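Local atomic coordinates of enoyl-CoA hydratase subunit I (Geobacillus kaustophilus, PDB entry 2PBP), a protein that probably acts as a hydro-lyase of the enoyl-CoA hydratase/isomerase family, adding water across the double bond of enoyl-CoA thioesters in fatty-acid beta-oxidation. Residues M224-E227 with R228-Y232. Residues are numbered along the deposited sequence; the frame is centred on the assembly and turned at random.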
loop_
_atom_site.group_PDB
_atom_site.type_symbol
_atom_site.label_atom_id
_atom_site.label_comp_id
_atom_site.label_asym_id
_atom_site.label_seq_id
_atom_site.Cartn_x
_atom_site.Cartn_y
_atom_site.Cartn_z
ATOM N N MET A 224 0.148 -9.792 -6.999
ATOM C CA MET A 224 1.272 -9.470 -7.868
ATOM C C MET A 224 1.021 -10.001 -9.282
ATOM O O MET A 224 1.465 -9.404 -10.263
ATOM C CB MET A 224 2.568 -10.049 -7.282
ATOM C CG MET A 224 3.064 -9.251 -6.070
ATOM S SD MET A 224 4.506 -9.951 -5.239
ATOM C CE MET A 224 5.743 -9.720 -6.503
ATOM N N GLN A 225 0.305 -11.118 -9.380
ATOM C CA GLN A 225 -0.033 -11.700 -10.679
ATOM C C GLN A 225 -0.895 -10.712 -11.461
ATOM O O GLN A 225 -0.730 -10.545 -12.669
ATOM C CB GLN A 225 -0.809 -13.009 -10.497
ATOM C CG GLN A 225 0.056 -14.221 -10.214
ATOM C CD GLN A 225 0.781 -14.702 -11.457
ATOM O OE1 GLN A 225 0.161 -15.202 -12.404
ATOM N NE2 GLN A 225 2.097 -14.544 -11.467
ATOM N N PHE A 226 -1.823 -10.066 -10.761
ATOM C CA PHE A 226 -2.715 -9.094 -11.387
ATOM C C PHE A 226 -1.931 -7.820 -11.692
ATOM O O PHE A 226 -2.034 -7.252 -12.777
ATOM C CB PHE A 226 -3.881 -8.769 -10.447
ATOM C CG PHE A 226 -4.903 -7.841 -11.045
ATOM C CD1 PHE A 226 -5.996 -8.344 -11.747
ATOM C CD2 PHE A 226 -4.763 -6.464 -10.922
ATOM C CE1 PHE A 226 -6.938 -7.480 -12.321
ATOM C CE2 PHE A 226 -5.694 -5.594 -11.491
ATOM C CZ PHE A 226 -6.782 -6.103 -12.192
ATOM N N GLU A 227 -1.147 -7.380 -10.716
ATOM C CA GLU A 227 -0.340 -6.174 -10.845
ATOM C C GLU A 227 0.497 -6.151 -12.128
ATOM O O GLU A 227 0.466 -5.172 -12.882
ATOM C CB GLU A 227 0.579 -6.061 -9.630
ATOM C CG GLU A 227 1.484 -4.844 -9.614
ATOM C CD GLU A 227 2.568 -4.988 -8.568
ATOM O OE1 GLU A 227 3.367 -5.937 -8.696
ATOM O OE2 GLU A 227 2.622 -4.171 -7.621
ATOM N N ARG A 228 1.237 -7.225 -12.383
ATOM C CA ARG A 228 2.086 -7.278 -13.570
ATOM C C ARG A 228 1.312 -7.253 -14.889
ATOM O O ARG A 228 1.846 -6.810 -15.908
ATOM C CB ARG A 228 3.022 -8.495 -13.510
ATOM C CG ARG A 228 2.344 -9.852 -13.548
ATOM C CD ARG A 228 3.314 -10.952 -13.124
ATOM N NE ARG A 228 3.777 -10.752 -11.753
ATOM C CZ ARG A 228 4.506 -11.626 -11.063
ATOM N NH1 ARG A 228 4.868 -12.781 -11.612
ATOM N NH2 ARG A 228 4.879 -11.340 -9.821
ATOM N N LYS A 229 0.066 -7.725 -14.882
ATOM C CA LYS A 229 -0.740 -7.695 -16.099
ATOM C C LYS A 229 -1.019 -6.232 -16.443
ATOM O O LYS A 229 -0.975 -5.837 -17.611
ATOM C CB LYS A 229 -2.060 -8.456 -15.909
ATOM C CG LYS A 229 -1.901 -9.970 -15.908
ATOM C CD LYS A 229 -1.427 -10.472 -17.269
ATOM C CE LYS A 229 -1.143 -11.965 -17.245
ATOM N NZ LYS A 229 -0.899 -12.506 -18.604
ATOM N N ASN A 230 -1.308 -5.427 -15.421
ATOM C CA ASN A 230 -1.556 -4.006 -15.638
ATOM C C ASN A 230 -0.256 -3.338 -16.080
ATOM O O ASN A 230 -0.272 -2.417 -16.895
ATOM C CB ASN A 230 -2.112 -3.342 -14.368
ATOM C CG ASN A 230 -3.633 -3.425 -14.289
ATOM O OD1 ASN A 230 -4.276 -3.984 -15.179
ATOM N ND2 ASN A 230 -4.215 -2.863 -13.228
ATOM N N PHE A 231 0.867 -3.809 -15.544
ATOM C CA PHE A 231 2.176 -3.277 -15.927
ATOM C C PHE A 231 2.360 -3.505 -17.435
ATOM O O PHE A 231 2.751 -2.598 -18.172
ATOM C CB PHE A 231 3.284 -4.009 -15.160
ATOM C CG PHE A 231 4.675 -3.502 -15.456
ATOM C CD1 PHE A 231 5.182 -2.389 -14.794
ATOM C CD2 PHE A 231 5.480 -4.146 -16.395
ATOM C CE1 PHE A 231 6.472 -1.923 -15.060
ATOM C CE2 PHE A 231 6.771 -3.688 -16.668
ATOM C CZ PHE A 231 7.267 -2.574 -15.996
ATOM N N TYR A 232 2.077 -4.724 -17.890
ATOM C CA TYR A 232 2.212 -5.047 -19.311
ATOM C C TYR A 232 1.339 -4.133 -20.160
ATOM O O TYR A 232 1.776 -3.612 -21.191
ATOM C CB TYR A 232 1.778 -6.488 -19.609
ATOM C CG TYR A 232 2.585 -7.591 -18.960
ATOM C CD1 TYR A 232 3.792 -7.328 -18.307
ATOM C CD2 TYR A 232 2.149 -8.914 -19.028
ATOM C CE1 TYR A 232 4.545 -8.364 -17.737
ATOM C CE2 TYR A 232 2.890 -9.953 -18.467
ATOM C CZ TYR A 232 4.084 -9.671 -17.823
ATOM O OH TYR A 232 4.811 -10.706 -17.272
HETATM O O HOH W 1 4.311 -8.500 -9.738
#
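Gln225 NE2 lies over one face of the Arg228 guanidinium, and the methyl CE of Met224 is at its edge, in plane. Gln225 NE2 stands 3.3 Å from Arg228 NH1, the two flat groups turned 64° apart; both atoms are donors, so this is packing and no hydrogen bond. Met224 CE sits 3.8 Å from Arg228 NH2. On another side of the same helix, four residues apart, Asn230 ND2 approaches Phe226 CE2 obliquely at 3.6 Å; that nitrogen is bonded to Leu207 O and Glu210, on helix 202-217, while Lys214 of the same helix makes a cation-pi contact with the ring.

Arg228 folds back along its own helix. With CG lodged between the backbone N and the carbonyl carbon (chi1 65°) and a further bend at chi3, the chain runs toward the preceding turn, and NE reaches Met224 O at 3.1 Å in a weak, bent bond. The same carbonyl takes the regular helical bond from Arg228 N at 3.0 Å. A water accepts from Arg228 NH2 and can donate to Glu227 OE1, 2.9 Å from each, though other acceptors compete. Arg228 NH1 forms a salt bridge with Asp89 of the second subunit. Replaced by alanine, Arg228 would probably leave that Asp89 without its mate and the water without its donor.

These i to i+3 and i to i+4 contacts run along helix 220-234, near the C-terminus of the crotonase fold, between helix 202-217 and the second subunit. There Thr144 and Gly142 N, neutral donors, grip buried Glu227, and Glu80 pairs with exposed Lys229. Buried Arg228 thus meets its opposite charge across the interface, while the water probably relays its attraction to Glu227.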